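Local coordinates for protein GCN5-related N-acetyltransferase (Kribbella flavida, PDB 4MY0) that probably transfers the acetyl group of acetyl-coenzyme A to amino groups, perhaps those of aminoglycosides, as a member of the GCN5-related N-acetyltransferases, at residues Ala349-Gly354 with Thr379-Ala384; Thr355-Leu360 with Ala372-Leu377; Met281-Asp286 with Leu343-Leu348. All blocks are in the same frame, centred on the assembly; numbering follows the deposited sequence.

Overall arrangement
Contacts 1 and 3 share helix 345-352, and contacts 1 and 2 share helix 371-380. Contacts 1 and 2 lie inside the sterol carrier protein-like domain, whereas contact 3 joins that domain to an acetyltransferase domain, tying strand 274-284 to the start of helix 345-352; it is buried and mixes leucine packing with an arginine, a serine and a water. Contact 1, also buried, sets an aromatic ring against the end of that helix. Contact 2 has its centre about 23 Å from the centre of the chain, contacts 1 and 3 theirs about 15 Å; its leucine pair is buried, but its aspartate partly exposed. L351 CD1 of contact 1 meets L357 CD2 of contact 2 at 3.5 Å.

Contact 1: residues Ala349-Gly354 with Thr379-Ala384; sequences AALYAG and TAFGGA
G354 and F381 bring the two backbones closest, their CA atoms 5.1 Å apart, each lying just past the end of a helix. F381 carries most of the contact. Its CG stands anti to the carbonyl carbon (chi1 -69°), and this swings the ring toward the last turn of helix 345-352. L351 comes over one face of that ring: its CG lies 4.0 Å above the plane, displaced toward the rim, while CD1 approaches F381 CD2 at 4.0 Å. The two side chains cross at about a right angle. The backbone joins in as well, with L351 O 3.5 Å from F381 CG and Y352 CA 3.8 Å from F381 CD1.

The helix ends here in a Schellman motif. G354 takes a positive phi of 89°, its N bonds back to L351 O, and T355 N probably bonds to A350 O. A side chain at G354 would collide with the preceding carbonyl, and it would also press on F381 O, which lies 3.7 Å from G354 CA.

Y352 starts out away from F381, and its ring touches the phenylalanine obliquely, CD1 to CE1. Its hydroxyl hydrogen-bonds to A290 O, and R294 makes a cation-pi contact with the tyrosine ring. F296 packs edge-to-face with F381, while I291 of helix 287-293 touches both aromatic residues.

Contact 2: residues Thr355-Leu360 with Ala372-Leu377; sequences TPLAAL and ASDRLL
L357 and D374 supply the nearest CA pair of the two segments, 6.1 Å apart. L357 points at helix 371-380 from the first turn of its own helix and lies against the aspartate: its CB is 3.8 Å from D374 OD1, and its CG 3.9 Å from D374 CG, which puts aliphatic carbon against the carboxylate. The leucine's chi1 of -100° is away from a staggered value, and one branch, CD2, reaches L377 CB at 4.1 Å, whereas CD1 stays by D374 OD2. L377 is buried and extends from the next turn of its helix, so L357 fits beside two residues one turn apart, D374 and L377.

The packing of L357 on D374, made through several atoms, is the tight part, and L377 adds a lighter touch through a single methyl. The looser side lies at R375, one residue on from the aspartate, which is partly exposed and whose CB turns away from L357. D374 is itself partly exposed, and its OD1 forms a salt bridge with R361 NE, an arginine likely to keep the carboxylate ionised even with a leucine alongside.

At the start of helix 357-362, where P356 occupies the N-cap position, D378 OD1 accepts a hydrogen bond from L357 N. Beneath the leucines run the strands of the small mixed sheet: L341 touches L357, D374 and L377, L306 of strand 302-309 meets L377, and V366 of strand 366-367 meets L357, while L360 packs on A350 of the preceding helix, 345-352.

Contact 3: residues Met281-Asp286 with Leu343-Leu348; sequences MLRLLD and LGSRGL
R283 and S345 meet because R283 CG and S345 OG each stand anti to the backbone N, chi1 -167° for the arginine and 174° for the serine. The arginine then runs on extended from CG to NE, and S345 OG comes to rest over the centre of one guanidinium face, 3.1 Å above its plane. From there it cannot bond the N-H groups, which point outward in that plane. They go elsewhere: NH1 reaches back to L284 O (2.8 Å, N-H...O angle 132°), NE to L132 O, and NH2 forms a salt bridge with D310. With an alanine in place of R283, D310 would probably lose its charged mate, the carbonyl of L132 its donor, and S345 OG the flat group beneath it.

S345 OG bonds to G133 O. It also accepts a hydrogen bond of 2.8 Å from a water, and L284 N donates to that same water at 2.7 Å, so the water bridges the strand and the helix start. Farther along, L284 and L348 pack at about a right angle, CG to CG at 4.0 Å.

The contact is a buried interdomain joint. Strand 274-284 belongs to an acetyltransferase domain and helix 345-352 to the sterol carrier protein-like domain, and R283 lies about 8 Å, side chain to side chain, from Y129 of the acetyl-CoA site. Two acetyltransferase domains followed by a sterol carrier protein-like domain is the architecture of Eis-type acetyltransferases.

Contact 1: residues Ala349-Gly354 with Thr379-Ala384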
ATOM      1  N   ALA C 349      -7.592   3.267  40.981  1.00 21.63           N
ATOM      2  CA  ALA C 349      -8.053   3.980  39.786  1.00 24.91           C
ATOM      3  C   ALA C 349      -8.858   3.071  38.844  1.00 26.41           C
ATOM      4  O   ALA C 349      -9.915   3.461  38.347  1.00 26.16           O
ATOM      5  CB  ALA C 349      -6.872   4.600  39.049  1.00 19.67           C
ATOM      6  N   ALA C 350      -8.355   1.869  38.586  1.00 22.95           N
ATOM      7  CA  ALA C 350      -9.062   0.948  37.696  1.00 23.70           C
ATOM      8  C   ALA C 350     -10.422   0.532  38.287  1.00 27.27           C
ATOM      9  O   ALA C 350     -11.427   0.453  37.569  1.00 26.62           O
ATOM     10  CB  ALA C 350      -8.207  -0.273  37.392  1.00 22.29           C
ATOM     11  N   LEU C 351     -10.454   0.269  39.592  1.00 27.31           N
ATOM     12  CA  LEU C 351     -11.712  -0.057  40.267  1.00 25.82           C
ATOM     13  C   LEU C 351     -12.710   1.103  40.149  1.00 25.36           C
ATOM     14  O   LEU C 351     -13.895   0.892  39.854  1.00 25.79           O
ATOM     15  CB  LEU C 351     -11.456  -0.387  41.742  1.00 25.72           C
ATOM     16  CG  LEU C 351     -12.689  -0.512  42.632  1.00 29.86           C
ATOM     17  CD1 LEU C 351     -13.478  -1.729  42.225  1.00 29.58           C
ATOM     18  CD2 LEU C 351     -12.341  -0.560  44.131  1.00 30.25           C
ATOM     19  N   TYR C 352     -12.218   2.325  40.362  1.00 23.01           N
ATOM     20  CA  TYR C 352     -13.038   3.537  40.257  1.00 23.27           C
ATOM     21  C   TYR C 352     -13.619   3.669  38.857  1.00 25.12           C
ATOM     22  O   TYR C 352     -14.725   4.187  38.675  1.00 23.75           O
ATOM     23  CB  TYR C 352     -12.182   4.766  40.575  1.00 21.84           C
ATOM     24  CG  TYR C 352     -12.935   6.082  40.645  1.00 23.44           C
ATOM     25  CD1 TYR C 352     -13.410   6.558  41.862  1.00 25.26           C
ATOM     26  CD2 TYR C 352     -13.143   6.864  39.506  1.00 22.72           C
ATOM     27  CE1 TYR C 352     -14.093   7.760  41.946  1.00 24.12           C
ATOM     28  CE2 TYR C 352     -13.818   8.087  39.580  1.00 21.89           C
ATOM     29  CZ  TYR C 352     -14.285   8.521  40.813  1.00 25.83           C
ATOM     30  OH  TYR C 352     -14.961   9.716  40.929  1.00 21.75           O
ATOM     31  N   ALA C 353     -12.865   3.198  37.870  1.00 20.30           N
ATOM     32  CA  ALA C 353     -13.285   3.289  36.478  1.00 26.89           C
ATOM     33  C   ALA C 353     -14.232   2.162  36.063  1.00 29.32           C
ATOM     34  O   ALA C 353     -14.684   2.136  34.920  1.00 33.02           O
ATOM     35  CB  ALA C 353     -12.061   3.301  35.554  1.00 25.86           C
ATOM     36  N   GLY C 354     -14.503   1.222  36.969  1.00 26.80           N
ATOM     37  CA  GLY C 354     -15.386   0.102  36.670  1.00 26.94           C
ATOM     38  C   GLY C 354     -14.730  -1.148  36.080  1.00 29.21           C
ATOM     39  O   GLY C 354     -15.413  -2.040  35.587  1.00 29.83           O
ATOM     40  N   THR C 379     -20.794  -4.311  41.251  1.00 50.53           N
ATOM     41  CA  THR C 379     -22.060  -3.651  40.908  1.00 53.38           C
ATOM     42  C   THR C 379     -22.101  -2.157  41.272  1.00 47.70           C
ATOM     43  O   THR C 379     -22.621  -1.345  40.509  1.00 49.85           O
ATOM     44  CB  THR C 379     -23.276  -4.392  41.502  1.00 56.86           C
ATOM     45  OG1 THR C 379     -23.117  -4.521  42.919  1.00 60.48           O
ATOM     46  CG2 THR C 379     -23.387  -5.774  40.885  1.00 57.39           C
ATOM     47  N   ALA C 380     -21.550  -1.808  42.432  1.00 39.87           N
ATOM     48  CA  ALA C 380     -21.406  -0.408  42.842  1.00 40.54           C
ATOM     49  C   ALA C 380     -20.763   0.458  41.753  1.00 40.22           C
ATOM     50  O   ALA C 380     -21.314   1.485  41.349  1.00 42.51           O
ATOM     51  CB  ALA C 380     -20.584  -0.323  44.122  1.00 38.13           C
ATOM     52  N   PHE C 381     -19.591   0.041  41.285  1.00 35.78           N
ATOM     53  CA  PHE C 381     -18.862   0.808  40.280  1.00 34.47           C
ATOM     54  C   PHE C 381     -19.285   0.437  38.864  1.00 34.76           C
ATOM     55  O   PHE C 381     -18.727   0.936  37.886  1.00 34.05           O
ATOM     56  CB  PHE C 381     -17.353   0.626  40.460  1.00 28.69           C
ATOM     57  CG  PHE C 381     -16.808   1.265  41.717  1.00 28.87           C
ATOM     58  CD1 PHE C 381     -16.426   2.599  41.720  1.00 24.82           C
ATOM     59  CD2 PHE C 381     -16.687   0.531  42.895  1.00 31.00           C
ATOM     60  CE1 PHE C 381     -15.918   3.193  42.881  1.00 24.41           C
ATOM     61  CE2 PHE C 381     -16.180   1.115  44.054  1.00 32.11           C
ATOM     62  CZ  PHE C 381     -15.794   2.449  44.045  1.00 27.18           C
ATOM     63  N   GLY C 382     -20.277  -0.438  38.756  1.00 38.46           N
ATOM     64  CA  GLY C 382     -20.774  -0.850  37.457  1.00 42.56           C
ATOM     65  C   GLY C 382     -21.515   0.248  36.715  1.00 47.86           C
ATOM     66  O   GLY C 382     -21.778   1.317  37.266  1.00 53.44           O
ATOM     67  N   GLY C 383     -21.859  -0.021  35.460  1.00 46.74           N
ATOM     68  CA  GLY C 383     -22.588   0.940  34.657  1.00 46.60           C
ATOM     69  C   GLY C 383     -21.999   0.963  33.268  1.00 44.73           C
ATOM     70  O   GLY C 383     -21.265   0.049  32.892  1.00 39.59           O
ATOM     71  N   ALA C 384     -22.306   2.005  32.503  1.00 45.78           N
ATOM     72  CA  ALA C 384     -21.790   2.113  31.139  1.00 44.08           C
ATOM     73  C   ALA C 384     -20.260   2.198  31.124  1.00 38.07           C
ATOM     74  O   ALA C 384     -19.644   2.777  32.026  1.00 35.67           O
ATOM     75  CB  ALA C 384     -22.406   3.305  30.428  1.00 43.75           C
TER

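Contact 2: residues Thr355-Leu360 with Ala372-Leu377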
ATOM      1  N   THR C 355     -13.406  -1.237  36.126  1.00 26.15           N
ATOM      2  CA  THR C 355     -12.735  -2.460  35.679  1.00 25.95           C
ATOM      3  C   THR C 355     -13.144  -3.625  36.600  1.00 31.17           C
ATOM      4  O   THR C 355     -13.126  -3.488  37.819  1.00 30.81           O
ATOM      5  CB  THR C 355     -11.203  -2.264  35.677  1.00 29.77           C
ATOM      6  OG1 THR C 355     -10.883  -1.082  34.930  1.00 30.82           O
ATOM      7  CG2 THR C 355     -10.472  -3.464  35.063  1.00 25.38           C
ATOM      8  N   PRO C 356     -13.533  -4.773  36.018  1.00 30.41           N
ATOM      9  CA  PRO C 356     -13.998  -5.920  36.825  1.00 29.98           C
ATOM     10  C   PRO C 356     -12.938  -6.412  37.815  1.00 31.96           C
ATOM     11  O   PRO C 356     -11.740  -6.408  37.491  1.00 30.41           O
ATOM     12  CB  PRO C 356     -14.262  -7.021  35.778  1.00 30.16           C
ATOM     13  CG  PRO C 356     -14.353  -6.317  34.452  1.00 34.72           C
ATOM     14  CD  PRO C 356     -13.531  -5.057  34.570  1.00 31.44           C
ATOM     15  N   LEU C 357     -13.370  -6.839  38.997  1.00 32.28           N
ATOM     16  CA  LEU C 357     -12.439  -7.285  40.024  1.00 35.61           C
ATOM     17  C   LEU C 357     -11.651  -8.509  39.562  1.00 36.56           C
ATOM     18  O   LEU C 357     -10.467  -8.644  39.879  1.00 36.77           O
ATOM     19  CB  LEU C 357     -13.168  -7.589  41.338  1.00 41.29           C
ATOM     20  CG  LEU C 357     -13.128  -6.512  42.428  1.00 44.62           C
ATOM     21  CD1 LEU C 357     -11.717  -6.298  42.965  1.00 44.93           C
ATOM     22  CD2 LEU C 357     -13.674  -5.221  41.892  1.00 46.30           C
ATOM     23  N   ALA C 358     -12.310  -9.395  38.818  1.00 34.97           N
ATOM     24  CA  ALA C 358     -11.638 -10.572  38.274  1.00 38.41           C
ATOM     25  C   ALA C 358     -10.370 -10.180  37.505  1.00 36.06           C
ATOM     26  O   ALA C 358      -9.305 -10.776  37.696  1.00 37.43           O
ATOM     27  CB  ALA C 358     -12.581 -11.350  37.382  1.00 37.43           C
ATOM     28  N   ALA C 359     -10.485  -9.174  36.643  1.00 30.45           N
ATOM     29  CA  ALA C 359      -9.342  -8.715  35.859  1.00 27.92           C
ATOM     30  C   ALA C 359      -8.248  -8.096  36.721  1.00 29.65           C
ATOM     31  O   ALA C 359      -7.056  -8.270  36.438  1.00 26.69           O
ATOM     32  CB  ALA C 359      -9.787  -7.726  34.781  1.00 27.92           C
ATOM     33  N   LEU C 360      -8.648  -7.349  37.751  1.00 26.84           N
ATOM     34  CA  LEU C 360      -7.688  -6.692  38.635  1.00 27.50           C
ATOM     35  C   LEU C 360      -6.898  -7.702  39.462  1.00 28.31           C
ATOM     36  O   LEU C 360      -5.722  -7.484  39.783  1.00 28.20           O
ATOM     37  CB  LEU C 360      -8.400  -5.720  39.577  1.00 28.48           C
ATOM     38  CG  LEU C 360      -9.137  -4.576  38.896  1.00 30.85           C
ATOM     39  CD1 LEU C 360      -9.763  -3.682  39.933  1.00 32.09           C
ATOM     40  CD2 LEU C 360      -8.172  -3.795  38.024  1.00 30.46           C
ATOM     41  N   ALA C 372     -16.961 -12.134  48.511  1.00 55.86           N
ATOM     42  CA  ALA C 372     -18.222 -11.414  48.668  1.00 57.05           C
ATOM     43  C   ALA C 372     -18.066  -9.900  48.500  1.00 55.72           C
ATOM     44  O   ALA C 372     -18.994  -9.222  48.057  1.00 55.38           O
ATOM     45  CB  ALA C 372     -18.861 -11.744  50.026  1.00 57.87           C
ATOM     46  N   SER C 373     -16.900  -9.367  48.859  1.00 57.16           N
ATOM     47  CA  SER C 373     -16.623  -7.950  48.636  1.00 60.37           C
ATOM     48  C   SER C 373     -16.575  -7.646  47.139  1.00 59.92           C
ATOM     49  O   SER C 373     -17.058  -6.601  46.698  1.00 60.78           O
ATOM     50  CB  SER C 373     -15.304  -7.537  49.296  1.00 64.00           C
ATOM     51  OG  SER C 373     -15.383  -7.640  50.706  1.00 69.04           O
ATOM     52  N   ASP C 374     -15.997  -8.572  46.370  1.00 58.33           N
ATOM     53  CA  ASP C 374     -15.836  -8.415  44.920  1.00 53.64           C
ATOM     54  C   ASP C 374     -17.156  -8.141  44.208  1.00 46.03           C
ATOM     55  O   ASP C 374     -17.242  -7.266  43.348  1.00 42.25           O
ATOM     56  CB  ASP C 374     -15.192  -9.667  44.312  1.00 56.70           C
ATOM     57  CG  ASP C 374     -13.693  -9.733  44.546  1.00 60.53           C
ATOM     58  OD1 ASP C 374     -13.009 -10.457  43.787  1.00 61.15           O
ATOM     59  OD2 ASP C 374     -13.197  -9.064  45.480  1.00 63.68           O
ATOM     60  N   ARG C 375     -18.185  -8.895  44.575  1.00 47.14           N
ATOM     61  CA  ARG C 375     -19.495  -8.745  43.953  1.00 50.86           C
ATOM     62  C   ARG C 375     -20.136  -7.395  44.275  1.00 50.03           C
ATOM     63  O   ARG C 375     -20.694  -6.747  43.388  1.00 52.59           O
ATOM     64  CB  ARG C 375     -20.417  -9.898  44.354  1.00 54.88           C
ATOM     65  CG  ARG C 375     -20.153 -11.176  43.580  1.00 59.94           C
ATOM     66  CD  ARG C 375     -21.213 -12.234  43.849  1.00 67.86           C
ATOM     67  NE  ARG C 375     -21.039 -12.861  45.154  1.00 75.15           N
ATOM     68  CZ  ARG C 375     -20.228 -13.888  45.385  1.00 80.31           C
ATOM     69  NH1 ARG C 375     -20.131 -14.400  46.606  1.00 82.64           N
ATOM     70  NH2 ARG C 375     -19.509 -14.406  44.395  1.00 80.59           N
ATOM     71  N   LEU C 376     -20.053  -6.978  45.536  1.00 49.22           N
ATOM     72  CA  LEU C 376     -20.553  -5.661  45.942  1.00 50.81           C
ATOM     73  C   LEU C 376     -19.846  -4.530  45.180  1.00 44.45           C
ATOM     74  O   LEU C 376     -20.491  -3.674  44.567  1.00 43.21           O
ATOM     75  CB  LEU C 376     -20.395  -5.456  47.456  1.00 52.85           C
ATOM     76  CG  LEU C 376     -21.436  -6.013  48.439  1.00 55.28           C
ATOM     77  CD1 LEU C 376     -22.627  -6.669  47.739  1.00 55.95           C
ATOM     78  CD2 LEU C 376     -20.791  -6.972  49.425  1.00 56.37           C
ATOM     79  N   LEU C 377     -18.519  -4.533  45.213  1.00 41.86           N
ATOM     80  CA  LEU C 377     -17.747  -3.523  44.500  1.00 38.84           C
ATOM     81  C   LEU C 377     -18.038  -3.512  43.002  1.00 41.96           C
ATOM     82  O   LEU C 377     -18.133  -2.445  42.387  1.00 40.07           O
ATOM     83  CB  LEU C 377     -16.255  -3.734  44.736  1.00 39.07           C
ATOM     84  CG  LEU C 377     -15.771  -3.429  46.148  1.00 37.77           C
ATOM     85  CD1 LEU C 377     -14.331  -3.892  46.317  1.00 32.48           C
ATOM     86  CD2 LEU C 377     -15.893  -1.946  46.420  1.00 35.58           C
TER

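Contact 3: residues Met281-Asp286 with Leu343-Leu348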
HETATM    1  N   MSE C 281      -5.524   6.869  30.741  1.00 20.26           N
HETATM    2  CA  MSE C 281      -5.276   6.440  32.113  1.00 19.52           C
HETATM    3  C   MSE C 281      -5.908   7.370  33.121  1.00 22.28           C
HETATM    4  O   MSE C 281      -6.189   8.524  32.807  1.00 19.96           O
HETATM    5  CB  MSE C 281      -3.785   6.345  32.389  1.00 18.40           C
HETATM    6  CG  MSE C 281      -3.144   5.142  31.730  1.00 24.00           C
HETATM    7 SE   MSE C 281      -1.268   5.028  32.235  0.68 28.09          SE
HETATM    8  CE  MSE C 281      -0.946   3.217  31.589  1.00 39.18           C
ATOM      9  N   LEU C 282      -6.107   6.850  34.333  1.00 21.89           N
ATOM     10  CA  LEU C 282      -6.763   7.568  35.416  1.00 22.26           C
ATOM     11  C   LEU C 282      -5.952   7.392  36.690  1.00 22.20           C
ATOM     12  O   LEU C 282      -5.347   6.335  36.898  1.00 20.01           O
ATOM     13  CB  LEU C 282      -8.152   6.972  35.644  1.00 19.83           C
ATOM     14  CG  LEU C 282      -8.984   7.583  36.764  1.00 24.47           C
ATOM     15  CD1 LEU C 282      -9.328   9.019  36.396  1.00 28.45           C
ATOM     16  CD2 LEU C 282     -10.249   6.759  37.001  1.00 22.44           C
ATOM     17  N   ARG C 283      -5.924   8.418  37.535  1.00 19.12           N
ATOM     18  CA  ARG C 283      -5.395   8.264  38.892  1.00 22.23           C
ATOM     19  C   ARG C 283      -6.280   9.001  39.902  1.00 22.30           C
ATOM     20  O   ARG C 283      -6.740  10.107  39.619  1.00 22.17           O
ATOM     21  CB  ARG C 283      -3.967   8.808  38.989  1.00 20.48           C
ATOM     22  CG  ARG C 283      -3.256   8.399  40.281  1.00 21.13           C
ATOM     23  CD  ARG C 283      -2.135   9.372  40.680  1.00 22.01           C
ATOM     24  NE  ARG C 283      -1.117   8.696  41.492  1.00 26.35           N
ATOM     25  CZ  ARG C 283      -1.275   8.356  42.772  1.00 30.15           C
ATOM     26  NH1 ARG C 283      -2.413   8.623  43.407  1.00 28.49           N
ATOM     27  NH2 ARG C 283      -0.294   7.738  43.423  1.00 28.68           N
ATOM     28  N   LEU C 284      -6.526   8.402  41.067  1.00 21.58           N
ATOM     29  CA  LEU C 284      -7.194   9.137  42.146  1.00 23.42           C
ATOM     30  C   LEU C 284      -6.160   9.933  42.966  1.00 23.65           C
ATOM     31  O   LEU C 284      -5.139   9.385  43.395  1.00 23.90           O
ATOM     32  CB  LEU C 284      -7.985   8.206  43.072  1.00 21.97           C
ATOM     33  CG  LEU C 284      -9.103   7.290  42.560  1.00 29.68           C
ATOM     34  CD1 LEU C 284     -10.235   7.231  43.568  1.00 26.97           C
ATOM     35  CD2 LEU C 284      -9.625   7.638  41.168  1.00 25.52           C
ATOM     36  N   LEU C 285      -6.420  11.220  43.172  1.00 21.38           N
ATOM     37  CA  LEU C 285      -5.545  12.061  43.995  1.00 26.39           C
ATOM     38  C   LEU C 285      -6.094  12.289  45.408  1.00 30.00           C
ATOM     39  O   LEU C 285      -5.326  12.508  46.352  1.00 33.55           O
ATOM     40  CB  LEU C 285      -5.331  13.422  43.332  1.00 28.44           C
ATOM     41  CG  LEU C 285      -4.890  13.430  41.875  1.00 30.95           C
ATOM     42  CD1 LEU C 285      -4.733  14.859  41.393  1.00 28.99           C
ATOM     43  CD2 LEU C 285      -3.595  12.661  41.735  1.00 31.83           C
ATOM     44  N   ASP C 286      -7.422  12.282  45.534  1.00 25.39           N
ATOM     45  CA  ASP C 286      -8.091  12.461  46.828  1.00 27.87           C
ATOM     46  C   ASP C 286      -9.301  11.519  46.820  1.00 27.66           C
ATOM     47  O   ASP C 286     -10.404  11.919  46.442  1.00 26.19           O
ATOM     48  CB  ASP C 286      -8.522  13.933  47.001  1.00 27.08           C
ATOM     49  CG  ASP C 286      -9.329  14.190  48.290  1.00 39.71           C
ATOM     50  OD1 ASP C 286      -9.538  15.382  48.612  1.00 41.10           O
ATOM     51  OD2 ASP C 286      -9.765  13.232  48.978  1.00 43.85           O
ATOM     52  N   LEU C 343      -5.381  -2.717  47.697  1.00 31.64           N
ATOM     53  CA  LEU C 343      -5.034  -2.164  46.381  1.00 32.31           C
ATOM     54  C   LEU C 343      -4.051  -1.010  46.460  1.00 30.73           C
ATOM     55  O   LEU C 343      -4.008  -0.284  47.454  1.00 29.00           O
ATOM     56  CB  LEU C 343      -6.262  -1.688  45.602  1.00 35.86           C
ATOM     57  CG  LEU C 343      -7.674  -1.597  46.165  1.00 39.96           C
ATOM     58  CD1 LEU C 343      -7.767  -0.612  47.304  1.00 39.95           C
ATOM     59  CD2 LEU C 343      -8.618  -1.198  45.036  1.00 35.91           C
ATOM     60  N   GLY C 344      -3.266  -0.848  45.401  1.00 23.35           N
ATOM     61  CA  GLY C 344      -2.396   0.305  45.268  1.00 24.25           C
ATOM     62  C   GLY C 344      -3.142   1.358  44.473  1.00 24.61           C
ATOM     63  O   GLY C 344      -4.342   1.202  44.226  1.00 23.13           O
ATOM     64  N   SER C 345      -2.440   2.408  44.050  1.00 22.88           N
ATOM     65  CA  SER C 345      -3.056   3.470  43.256  1.00 23.33           C
ATOM     66  C   SER C 345      -3.614   2.992  41.904  1.00 23.77           C
ATOM     67  O   SER C 345      -4.712   3.405  41.497  1.00 23.60           O
ATOM     68  CB  SER C 345      -2.066   4.619  43.040  1.00 25.35           C
ATOM     69  OG  SER C 345      -2.603   5.597  42.163  1.00 28.06           O
ATOM     70  N   ARG C 346      -2.866   2.141  41.207  1.00 24.31           N
ATOM     71  CA  ARG C 346      -3.324   1.609  39.925  1.00 23.52           C
ATOM     72  C   ARG C 346      -4.656   0.842  40.068  1.00 24.70           C
ATOM     73  O   ARG C 346      -5.600   1.061  39.301  1.00 20.54           O
ATOM     74  CB  ARG C 346      -2.246   0.708  39.308  1.00 22.45           C
ATOM     75  CG  ARG C 346      -0.919   1.423  38.978  1.00 21.25           C
ATOM     76  CD  ARG C 346       0.146   0.433  38.551  1.00 24.60           C
ATOM     77  NE  ARG C 346      -0.295  -0.381  37.410  1.00 25.53           N
ATOM     78  CZ  ARG C 346       0.328  -1.484  36.986  1.00 29.62           C
ATOM     79  NH1 ARG C 346      -0.158  -2.150  35.944  1.00 26.31           N
ATOM     80  NH2 ARG C 346       1.438  -1.927  37.600  1.00 22.98           N
ATOM     81  N   GLY C 347      -4.741  -0.041  41.062  1.00 24.24           N
ATOM     82  CA  GLY C 347      -5.944  -0.836  41.263  1.00 25.33           C
ATOM     83  C   GLY C 347      -7.118   0.029  41.698  1.00 28.45           C
ATOM     84  O   GLY C 347      -8.263  -0.160  41.258  1.00 21.56           O
ATOM     85  N   LEU C 348      -6.830   0.989  42.570  1.00 26.87           N
ATOM     86  CA  LEU C 348      -7.834   1.951  43.015  1.00 26.49           C
ATOM     87  C   LEU C 348      -8.451   2.700  41.820  1.00 23.39           C
ATOM     88  O   LEU C 348      -9.682   2.758  41.657  1.00 23.01           O
ATOM     89  CB  LEU C 348      -7.179   2.944  43.977  1.00 26.10           C
ATOM     90  CG  LEU C 348      -8.097   4.011  44.549  1.00 28.12           C
ATOM     91  CD1 LEU C 348      -9.202   3.341  45.342  1.00 22.38           C
ATOM     92  CD2 LEU C 348      -7.296   5.001  45.401  1.00 23.99           C
TER
HETATM   93  O   HOH W   1      -5.362   6.183  42.094  1.00 21.74           O